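Local coordinates for protein beta-lactamase (Klebsiella pneumoniae, PDB 6KBY) that probably hydrolyses beta-lactam antibiotics to substituted beta-amino acids, as a class C enzyme, and here holds adenosine monophosphate in its active-site pocket, at residues G122-M127 and S157-G162; D130-T135 and N219-G224; G151-Y156 and M299-A304. All coordinates share one frame; numbering follows the deposited sequence.

Contact 1 of 3, residues G122-M127 and S157-G162. With AMP (adenosine monophosphate), chain B.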
loop_
_atom_site.group_PDB
_atom_site.type_symbol
_atom_site.label_atom_id
_atom_site.label_comp_id
_atom_site.label_asym_id
_atom_site.label_seq_id
_atom_site.Cartn_x
_atom_site.Cartn_y
_atom_site.Cartn_z
ATOM N N GLY A 122 9.086 -2.081 -16.656
ATOM C CA GLY A 122 9.187 -3.392 -17.260
ATOM C C GLY A 122 9.899 -4.431 -16.418
ATOM O O GLY A 122 9.982 -5.591 -16.840
ATOM N N LEU A 123 10.458 -4.051 -15.275
ATOM C CA LEU A 123 10.984 -5.041 -14.346
ATOM C C LEU A 123 9.881 -6.013 -13.948
ATOM O O LEU A 123 8.716 -5.631 -13.794
ATOM C CB LEU A 123 11.538 -4.355 -13.097
ATOM C CG LEU A 123 12.917 -3.715 -13.265
ATOM C CD1 LEU A 123 13.152 -2.697 -12.165
ATOM C CD2 LEU A 123 14.006 -4.783 -13.258
ATOM N N GLN A 124 10.261 -7.276 -13.770
ATOM C CA GLN A 124 9.300 -8.323 -13.468
ATOM C C GLN A 124 8.755 -8.174 -12.044
ATOM O O GLN A 124 9.240 -7.387 -11.228
ATOM C CB GLN A 124 9.943 -9.696 -13.652
ATOM C CG GLN A 124 11.011 -10.000 -12.625
ATOM C CD GLN A 124 11.772 -11.257 -12.973
ATOM O OE1 GLN A 124 12.108 -11.484 -14.141
ATOM N NE2 GLN A 124 12.052 -12.082 -11.976
ATOM N N LEU A 125 7.766 -9.009 -11.736
ATOM C CA LEU A 125 7.066 -8.918 -10.461
ATOM C C LEU A 125 7.986 -9.214 -9.283
ATOM O O LEU A 125 8.046 -8.442 -8.319
ATOM C CB LEU A 125 5.869 -9.868 -10.479
ATOM C CG LEU A 125 5.050 -9.964 -9.193
ATOM C CD1 LEU A 125 4.598 -8.595 -8.719
ATOM C CD2 LEU A 125 3.846 -10.866 -9.418
ATOM N N PHE A 126 8.686 -10.346 -9.321
ATOM C CA PHE A 126 9.425 -10.847 -8.169
ATOM C C PHE A 126 10.931 -10.748 -8.367
ATOM O O PHE A 126 11.454 -11.095 -9.431
ATOM C CB PHE A 126 9.075 -12.313 -7.901
ATOM C CG PHE A 126 7.652 -12.527 -7.477
ATOM C CD1 PHE A 126 7.166 -11.939 -6.319
ATOM C CD2 PHE A 126 6.796 -13.310 -8.232
ATOM C CE1 PHE A 126 5.853 -12.130 -5.924
ATOM C CE2 PHE A 126 5.489 -13.513 -7.840
ATOM C CZ PHE A 126 5.011 -12.920 -6.689
ATOM N N MET A 127 11.623 -10.314 -7.322
ATOM C CA MET A 127 13.076 -10.391 -7.286
ATOM C C MET A 127 13.514 -11.837 -7.496
ATOM O O MET A 127 12.967 -12.743 -6.852
ATOM C CB MET A 127 13.558 -9.931 -5.911
ATOM C CG MET A 127 15.063 -9.821 -5.788
ATOM S SD MET A 127 15.697 -8.370 -6.648
ATOM C CE MET A 127 15.074 -7.074 -5.584
ATOM N N SER A 157 5.491 -4.465 -10.031
ATOM C CA SER A 157 6.842 -4.952 -9.762
ATOM C C SER A 157 7.304 -4.656 -8.345
ATOM O O SER A 157 7.397 -3.489 -7.945
ATOM C CB SER A 157 7.841 -4.357 -10.754
ATOM O OG SER A 157 9.161 -4.801 -10.459
ATOM N N ASN A 158 7.671 -5.716 -7.619
ATOM C CA ASN A 158 8.361 -5.519 -6.349
ATOM C C ASN A 158 9.750 -4.936 -6.554
ATOM O O ASN A 158 10.228 -4.163 -5.716
ATOM C CB ASN A 158 8.444 -6.838 -5.590
ATOM C CG ASN A 158 7.081 -7.325 -5.179
ATOM O OD1 ASN A 158 6.417 -6.691 -4.374
ATOM N ND2 ASN A 158 6.608 -8.397 -5.807
ATOM N N ILE A 159 10.418 -5.301 -7.649
ATOM C CA ILE A 159 11.779 -4.828 -7.885
ATOM C C ILE A 159 11.783 -3.331 -8.147
ATOM O O ILE A 159 12.573 -2.583 -7.564
ATOM C CB ILE A 159 12.439 -5.587 -9.050
ATOM C CG1 ILE A 159 12.277 -7.103 -8.920
ATOM C CG2 ILE A 159 13.913 -5.200 -9.145
ATOM C CD1 ILE A 159 12.864 -7.877 -10.103
ATOM N N GLY A 160 10.917 -2.876 -9.055
ATOM C CA GLY A 160 10.841 -1.449 -9.328
ATOM C C GLY A 160 10.517 -0.637 -8.087
ATOM O O GLY A 160 11.113 0.417 -7.851
ATOM N N THR A 161 9.592 -1.134 -7.259
ATOM C CA THR A 161 9.282 -0.448 -6.008
ATOM C C THR A 161 10.502 -0.395 -5.106
ATOM O O THR A 161 10.747 0.614 -4.432
ATOM C CB THR A 161 8.135 -1.147 -5.279
ATOM O OG1 THR A 161 7.036 -1.351 -6.171
ATOM C CG2 THR A 161 7.679 -0.311 -4.100
ATOM N N GLY A 162 11.275 -1.481 -5.080
ATOM C CA GLY A 162 12.516 -1.475 -4.330
ATOM C C GLY A 162 13.445 -0.360 -4.763
ATOM O O GLY A 162 14.006 0.355 -3.930
HETATM P P AMP B . 1.724 -7.042 -2.773
HETATM O O1P AMP B . 1.103 -7.437 -1.469
HETATM O O2P AMP B . 0.844 -6.951 -3.990
HETATM O "O5'" AMP B . 2.982 -7.963 -3.077
HETATM C "C5'" AMP B . 3.952 -8.208 -2.069
HETATM C "C4'" AMP B . 3.887 -9.625 -1.562
HETATM O "O4'" AMP B . 4.337 -10.541 -2.596
HETATM C "C3'" AMP B . 4.784 -9.931 -0.370
HETATM O "O3'" AMP B . 4.211 -9.553 0.867
HETATM C "C2'" AMP B . 5.038 -11.424 -0.510
HETATM O "O2'" AMP B . 3.917 -12.170 -0.056
HETATM C "C1'" AMP B . 5.129 -11.564 -2.027
HETATM N N9 AMP B . 6.513 -11.390 -2.509
HETATM C C8 AMP B . 6.969 -10.352 -3.245
HETATM N N7 AMP B . 8.291 -10.495 -3.527
HETATM C C5 AMP B . 8.695 -11.648 -2.957
HETATM C C6 AMP B . 9.968 -12.396 -2.867
HETATM N N6 AMP B . 11.093 -11.924 -3.452
HETATM N N1 AMP B . 9.967 -13.561 -2.176
HETATM C C2 AMP B . 8.852 -14.038 -1.587
HETATM N N3 AMP B . 7.661 -13.409 -1.631
HETATM C C4 AMP B . 7.522 -12.233 -2.289
#
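Ser157 and Asn158, the last two residues of the Tyr-Ser-Asn motif expected of a class C beta-lactamase, tie the start of helix 158-171 to the loop that carries Gln124 and Leu125. Leu125 O takes two bonds from one residue. Asn158 N reaches it at 2.8 Å, and the side chain comes back to the same oxygen with Asn158 ND2 at 2.9 Å, a bent bond (N-H...O 135°) whose donor stands well above the carbonyl plane. That grip leaves OD1 to face Lys74 NZ, its hydrogen-bonding partner on helix 72-86.

One residue earlier, Ser157 acts as the N-cap. Its OG swings to the far side of CB from the backbone N (chi1 178°); there the hydroxyl of Ser157 donates to Gln124 O at 2.7 Å, from above that carbonyl's plane, and accepts an almost straight bond from Gly160 N at 3.0 Å. Ile159 supplies the apolar side: the side chains of Ile159 and Leu123 cross at about a right angle, Ile159 CG2 lying 4.0 Å from Leu123 CD1, with Met127 CE close by, while Ile159 CD1 sits 3.6 Å from Phe126 O and also meets Gln124 CG. The Gln124 chain then turns its NE2 onto that same Phe126 carbonyl.

Phe126 presents its ring edge to the nucleotide, CD1 lying 3.3 Å from N7 of AMP, and Leu125 CG covers one ring face from 3.7 Å above the centre.

Two loop carbonyls are therefore satisfied by the motif's own polar groups. The bonds at its two ends, ND2 to Leu125 O and OD1 to Lys74 NZ, fix the rotation of the Asn158 amide, which so links the loop wall of the pocket to Lys74, on the helix that begins just after Ser71.

Contact 2 of 3, residues D130-T135 and N219-G224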
loop_
_atom_site.group_PDB
_atom_site.type_symbol
_atom_site.label_atom_id
_atom_site.label_comp_id
_atom_site.label_asym_id
_atom_site.label_seq_id
_atom_site.Cartn_x
_atom_site.Cartn_y
_atom_site.Cartn_z
ATOM N N ASP A 130 17.628 -15.983 -6.051
ATOM C CA ASP A 130 19.044 -16.160 -5.762
ATOM C C ASP A 130 19.761 -14.858 -5.433
ATOM O O ASP A 130 20.940 -14.900 -5.060
ATOM C CB ASP A 130 19.740 -16.850 -6.938
ATOM C CG ASP A 130 19.627 -16.057 -8.217
ATOM O OD1 ASP A 130 18.495 -15.914 -8.726
ATOM O OD2 ASP A 130 20.664 -15.571 -8.717
ATOM N N ILE A 131 19.098 -13.710 -5.558
ATOM C CA ILE A 131 19.729 -12.432 -5.252
ATOM C C ILE A 131 19.649 -12.203 -3.746
ATOM O O ILE A 131 18.565 -11.993 -3.195
ATOM C CB ILE A 131 19.081 -11.282 -6.029
ATOM C CG1 ILE A 131 19.299 -11.489 -7.528
ATOM C CG2 ILE A 131 19.657 -9.952 -5.579
ATOM C CD1 ILE A 131 18.644 -10.438 -8.384
ATOM N N LYS A 132 20.802 -12.238 -3.080
ATOM C CA LYS A 132 20.873 -12.122 -1.630
ATOM C C LYS A 132 21.532 -10.842 -1.144
ATOM O O LYS A 132 21.236 -10.401 -0.031
ATOM C CB LYS A 132 21.634 -13.317 -1.038
ATOM C CG LYS A 132 21.040 -14.669 -1.392
ATOM C CD LYS A 132 19.613 -14.791 -0.894
ATOM C CE LYS A 132 19.033 -16.163 -1.197
ATOM N NZ LYS A 132 17.634 -16.292 -0.704
ATOM N N ASN A 133 22.410 -10.231 -1.936
ATOM C CA ASN A 133 23.170 -9.079 -1.481
ATOM C C ASN A 133 23.230 -8.027 -2.581
ATOM O O ASN A 133 22.803 -8.254 -3.717
ATOM C CB ASN A 133 24.575 -9.478 -1.007
ATOM C CG ASN A 133 25.383 -10.176 -2.087
ATOM O OD1 ASN A 133 25.442 -9.721 -3.229
ATOM N ND2 ASN A 133 26.011 -11.289 -1.728
ATOM N N THR A 134 23.786 -6.867 -2.226
ATOM C CA THR A 134 23.827 -5.740 -3.155
ATOM C C THR A 134 24.678 -6.052 -4.379
ATOM O O THR A 134 24.358 -5.616 -5.489
ATOM C CB THR A 134 24.341 -4.492 -2.434
ATOM O OG1 THR A 134 23.522 -4.238 -1.287
ATOM C CG2 THR A 134 24.293 -3.281 -3.355
ATOM N N THR A 135 25.767 -6.802 -4.196
ATOM C CA THR A 135 26.612 -7.175 -5.328
ATOM C C THR A 135 25.816 -7.949 -6.371
ATOM O O THR A 135 25.851 -7.627 -7.566
ATOM C CB THR A 135 27.800 -8.005 -4.836
ATOM O OG1 THR A 135 28.601 -7.216 -3.948
ATOM C CG2 THR A 135 28.654 -8.473 -6.010
ATOM N N ASN A 219 9.207 -13.341 5.483
ATOM C CA ASN A 219 10.665 -13.352 5.475
ATOM C C ASN A 219 11.151 -12.146 4.686
ATOM O O ASN A 219 10.790 -11.981 3.517
ATOM C CB ASN A 219 11.187 -14.638 4.836
ATOM C CG ASN A 219 12.693 -14.759 4.924
ATOM O OD1 ASN A 219 13.302 -14.349 5.914
ATOM N ND2 ASN A 219 13.307 -15.314 3.883
ATOM N N MET A 220 11.958 -11.308 5.322
ATOM C CA MET A 220 12.404 -10.060 4.721
ATOM C C MET A 220 13.710 -10.283 3.967
ATOM O O MET A 220 14.731 -10.632 4.571
ATOM C CB MET A 220 12.592 -9.006 5.809
ATOM C CG MET A 220 11.316 -8.669 6.557
ATOM S SD MET A 220 9.957 -8.196 5.453
ATOM C CE MET A 220 10.746 -6.936 4.465
ATOM N N GLU A 221 13.682 -10.062 2.658
ATOM C CA GLU A 221 14.829 -10.253 1.782
ATOM C C GLU A 221 15.211 -8.919 1.129
ATOM O O GLU A 221 14.675 -7.864 1.477
ATOM C CB GLU A 221 14.535 -11.382 0.794
ATOM C CG GLU A 221 14.247 -12.707 1.491
ATOM C CD GLU A 221 14.082 -13.857 0.522
ATOM O OE1 GLU A 221 13.375 -13.687 -0.493
ATOM O OE2 GLU A 221 14.671 -14.931 0.773
ATOM N N ILE A 222 16.141 -8.968 0.171
ATOM C CA ILE A 222 16.751 -7.737 -0.325
ATOM C C ILE A 222 15.713 -6.833 -0.992
ATOM O O ILE A 222 14.860 -7.289 -1.766
ATOM C CB ILE A 222 17.942 -8.053 -1.246
ATOM C CG1 ILE A 222 18.731 -6.778 -1.545
ATOM C CG2 ILE A 222 17.476 -8.735 -2.528
ATOM C CD1 ILE A 222 20.028 -7.030 -2.264
ATOM N N LEU A 223 15.775 -5.536 -0.667
ATOM C CA LEU A 223 14.799 -4.529 -1.099
ATOM C C LEU A 223 13.367 -4.889 -0.714
ATOM O O LEU A 223 12.406 -4.332 -1.266
ATOM C CB LEU A 223 14.904 -4.180 -2.590
ATOM C CG LEU A 223 16.211 -3.537 -3.060
ATOM C CD1 LEU A 223 16.116 -3.135 -4.528
ATOM C CD2 LEU A 223 16.610 -2.341 -2.202
ATOM N N GLY A 224 13.204 -5.801 0.248
ATOM C CA GLY A 224 11.875 -6.204 0.667
ATOM C C GLY A 224 11.157 -5.191 1.529
ATOM O O GLY A 224 9.923 -5.108 1.496
HETATM O O HOH W 1 17.452 -11.592 -0.511
#
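Ile222 pushes its side chain against the loop backbone of Ile131 to Asn133, and its two branches do different work. CG1 runs anti to the backbone N (chi1 -169°), which carries Ile222 CD1 forward to 3.4 Å from Asn133 O; CG2 packs beside Ile131 instead, 3.9 Å from that residue's CG2, the two isoleucines lying aslant to each other. Lys132, bent at its second torsion, brings its end back toward the extended chain of Glu221. Lys132 NZ and Glu221 OE2 form a salt bridge at a long 3.6 Å, and NZ also makes a weak hydrogen bond to Glu129 O.

No direct hydrogen bond joins the two segments. A single water does that job, donating to Ile131 O at 2.9 Å and accepting from Ile222 N at 3.0 Å. Ile222 is held at the corner of a type II turn, closed by Gly224 N bonding to Glu221 O, and Glu221 also touches AMP.

Around this surface patch, helix 134-143 starts just after Asn133, which caps it through Gln136 N, and its Leu137 lies against Ile131, Ile222 and Leu223; helix 224-228 follows the turn, where Tyr228 OH bonds to Glu221 N.

Contact 3 of 3, residues G151-Y156 and M299-A304. With AMP (adenosine monophosphate), chain B.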
loop_
_atom_site.group_PDB
_atom_site.type_symbol
_atom_site.label_atom_id
_atom_site.label_comp_id
_atom_site.label_asym_id
_atom_site.label_seq_id
_atom_site.Cartn_x
_atom_site.Cartn_y
_atom_site.Cartn_z
ATOM N N GLY A 151 8.101 2.774 -20.086
ATOM C CA GLY A 151 7.051 3.745 -20.291
ATOM C C GLY A 151 5.937 3.316 -21.221
ATOM O O GLY A 151 4.998 4.093 -21.417
ATOM N N THR A 152 6.001 2.112 -21.797
ATOM C CA THR A 152 4.973 1.653 -22.726
ATOM C C THR A 152 3.984 0.682 -22.099
ATOM O O THR A 152 2.844 0.586 -22.572
ATOM C CB THR A 152 5.614 0.964 -23.940
ATOM O OG1 THR A 152 6.380 -0.171 -23.509
ATOM C CG2 THR A 152 6.505 1.919 -24.714
ATOM N N HIS A 153 4.405 -0.046 -21.067
ATOM C CA HIS A 153 3.585 -1.082 -20.458
ATOM C C HIS A 153 3.672 -0.987 -18.947
ATOM O O HIS A 153 4.647 -0.481 -18.386
ATOM C CB HIS A 153 4.026 -2.473 -20.920
ATOM C CG HIS A 153 3.753 -2.730 -22.366
ATOM N ND1 HIS A 153 4.544 -2.229 -23.378
ATOM C CD2 HIS A 153 2.744 -3.400 -22.970
ATOM C CE1 HIS A 153 4.043 -2.598 -24.545
ATOM N NE2 HIS A 153 2.957 -3.316 -24.325
ATOM N N ARG A 154 2.637 -1.504 -18.292
ATOM C CA ARG A 154 2.595 -1.613 -16.844
ATOM C C ARG A 154 2.793 -3.071 -16.455
ATOM O O ARG A 154 2.028 -3.942 -16.887
ATOM C CB ARG A 154 1.262 -1.104 -16.308
ATOM C CG ARG A 154 1.180 -1.110 -14.786
ATOM C CD ARG A 154 -0.213 -0.713 -14.311
ATOM N NE ARG A 154 -0.339 -0.608 -12.858
ATOM C CZ ARG A 154 -0.644 -1.616 -12.043
ATOM N NH1 ARG A 154 -0.840 -2.836 -12.524
ATOM N NH2 ARG A 154 -0.747 -1.402 -10.735
ATOM N N VAL A 155 3.813 -3.322 -15.644
ATOM C CA VAL A 155 4.079 -4.618 -15.041
ATOM C C VAL A 155 4.280 -4.335 -13.559
ATOM O O VAL A 155 5.301 -3.768 -13.163
ATOM C CB VAL A 155 5.314 -5.307 -15.641
ATOM C CG1 VAL A 155 5.599 -6.605 -14.908
ATOM C CG2 VAL A 155 5.122 -5.547 -17.140
ATOM N N TYR A 156 3.293 -4.680 -12.748
ATOM C CA TYR A 156 3.407 -4.486 -11.309
ATOM C C TYR A 156 4.677 -5.175 -10.816
ATOM O O TYR A 156 4.943 -6.329 -11.169
ATOM C CB TYR A 156 2.160 -5.095 -10.669
ATOM C CG TYR A 156 2.016 -4.881 -9.192
ATOM C CD1 TYR A 156 1.534 -3.687 -8.684
ATOM C CD2 TYR A 156 2.293 -5.906 -8.303
ATOM C CE1 TYR A 156 1.374 -3.506 -7.325
ATOM C CE2 TYR A 156 2.139 -5.730 -6.939
ATOM C CZ TYR A 156 1.687 -4.518 -6.461
ATOM O OH TYR A 156 1.519 -4.324 -5.107
ATOM N N MET A 299 -0.377 -9.457 -11.863
ATOM C CA MET A 299 0.589 -10.420 -12.368
ATOM C C MET A 299 0.683 -10.469 -13.882
ATOM O O MET A 299 1.436 -11.295 -14.410
ATOM C CB MET A 299 0.284 -11.827 -11.835
ATOM C CG MET A 299 0.389 -11.932 -10.328
ATOM S SD MET A 299 -0.088 -13.540 -9.733
ATOM C CE MET A 299 -1.867 -13.428 -9.868
ATOM N N THR A 300 -0.038 -9.611 -14.592
ATOM C CA THR A 300 -0.028 -9.595 -16.044
ATOM C C THR A 300 0.407 -8.227 -16.550
ATOM O O THR A 300 0.183 -7.200 -15.900
ATOM C CB THR A 300 -1.415 -9.908 -16.609
ATOM O OG1 THR A 300 -2.343 -8.919 -16.153
ATOM C CG2 THR A 300 -1.885 -11.299 -16.177
ATOM N N LYS A 301 1.020 -8.224 -17.725
ATOM C CA LYS A 301 1.411 -6.984 -18.373
ATOM C C LYS A 301 0.197 -6.343 -19.035
ATOM O O LYS A 301 -0.651 -7.036 -19.605
ATOM C CB LYS A 301 2.478 -7.274 -19.428
ATOM C CG LYS A 301 2.974 -6.024 -20.138
ATOM C CD LYS A 301 4.388 -6.188 -20.681
ATOM C CE LYS A 301 4.476 -7.255 -21.739
ATOM N NZ LYS A 301 5.889 -7.403 -22.213
ATOM N N SER A 302 0.110 -5.016 -18.955
ATOM C CA SER A 302 -0.913 -4.258 -19.658
ATOM C C SER A 302 -0.266 -3.079 -20.372
ATOM O O SER A 302 0.851 -2.666 -20.057
ATOM C CB SER A 302 -1.990 -3.743 -18.697
ATOM O OG SER A 302 -1.403 -2.997 -17.640
ATOM N N VAL A 303 -0.984 -2.531 -21.350
ATOM C CA VAL A 303 -0.546 -1.302 -21.998
ATOM C C VAL A 303 -0.714 -0.140 -21.028
ATOM O O VAL A 303 -1.719 -0.050 -20.311
ATOM C CB VAL A 303 -1.367 -1.080 -23.281
ATOM C CG1 VAL A 303 -1.096 0.299 -23.878
ATOM C CG2 VAL A 303 -1.062 -2.170 -24.296
ATOM N N ALA A 304 0.266 0.763 -20.994
ATOM C CA ALA A 304 0.184 1.973 -20.186
ATOM C C ALA A 304 0.210 3.183 -21.106
ATOM O O ALA A 304 0.960 3.209 -22.087
ATOM C CB ALA A 304 1.346 2.057 -19.197
HETATM P P AMP B . 1.724 -7.042 -2.773
HETATM O O1P AMP B . 1.103 -7.437 -1.469
HETATM O O2P AMP B . 0.844 -6.951 -3.990
HETATM O "O5'" AMP B . 2.982 -7.963 -3.077
HETATM C "C5'" AMP B . 3.952 -8.208 -2.069
HETATM C "C4'" AMP B . 3.887 -9.625 -1.562
HETATM O "O4'" AMP B . 4.337 -10.541 -2.596
HETATM C "C3'" AMP B . 4.784 -9.931 -0.370
HETATM O "O3'" AMP B . 4.211 -9.553 0.867
HETATM C "C2'" AMP B . 5.038 -11.424 -0.510
HETATM O "O2'" AMP B . 3.917 -12.170 -0.056
HETATM C "C1'" AMP B . 5.129 -11.564 -2.027
HETATM N N9 AMP B . 6.513 -11.390 -2.509
HETATM C C8 AMP B . 6.969 -10.352 -3.245
HETATM N N7 AMP B . 8.291 -10.495 -3.527
HETATM C C5 AMP B . 8.695 -11.648 -2.957
HETATM C C6 AMP B . 9.968 -12.396 -2.867
HETATM N N6 AMP B . 11.093 -11.924 -3.452
HETATM N N1 AMP B . 9.967 -13.561 -2.176
HETATM C C2 AMP B . 8.852 -14.038 -1.587
HETATM N N3 AMP B . 7.661 -13.409 -1.631
HETATM C C4 AMP B . 7.522 -12.233 -2.289
HETATM O O HOH W 2 2.988 4.576 -23.266
HETATM O O HOH W 3 -0.730 -4.020 -15.239
HETATM O O HOH W 4 1.043 -6.264 -13.509
#
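Lys301 directs its CG away from the backbone N (chi1 -179°), which lays the aliphatic part of the chain across two side chains of the other segment. Lys301 CD meets His153 CB at 3.7 Å and Val155 CG2 at the same 3.7 Å, on a slant to both. A bend at chi3 (64°) then turns the ammonium to its salt-bridge partner, Asp148. His153, whose ring is set beside its own backbone N, packs obliquely along Lys301 CG, Ser302 O and Val303 CA, and its ND1 donates to Thr152 OG1.

The two backbones pair as antiparallel strands. Arg154 and Ser302 form a hydrogen-bonded pair, Arg154 N to Ser302 O at 2.8 Å and Ser302 N to Arg154 O at 3.0 Å; beyond the non-hydrogen-bonded pair of His153 and Val303, Ala304 N gives a further bond to Thr152 O. Strand 153-154 is the outermost strand at this end of the large antiparallel sheet of the beta-lactamase fold, and 302-311 lies between it and 266-270.

Arg154 and Ser302 point to the same face. The arginine runs extended, so that its guanidinium travels to Gln275 and to a salt bridge with Glu280. A water in the plane of that group accepts from Arg154 NH1 at 3.0 Å and lies 2.7 Å from Ser302 OG, which also bonds to Ser270. Where the strands part, a second water accepts from Tyr156 N and lies 2.7 Å from Thr300 O. Tyr156 leaves the sheet here, reaching into the pocket: Tyr156 OH lies 2.9 Å from AMP O2P, a hydrogen bond not settled by the geometry, and that hydroxyl is hydrogen-bonded to Lys321 NZ.

Contact 1 is the buried one, while contacts 2 and 3 lie nearer the surface. It touches both: Met127 CE packs on Ile222 O of contact 2, and Leu125 CD1 on Tyr156 O of contact 3, whereas contacts 2 and 3 stay about 11 Å apart at their nearest atoms. Contacts 1 and 3 share one run of chain, strand 153-154 passing through Tyr156 into helix 158-171. All three touch AMP, contact 2 through Glu221. Contact 1 relies on the helix start, backbone and side chain, bonding to loop carbonyls, with Ile159 packed among apolar side chains; contact 3 on strand pairing with waters at its margins; contact 2 on a pair of isoleucines, one bridging water and a long salt bridge.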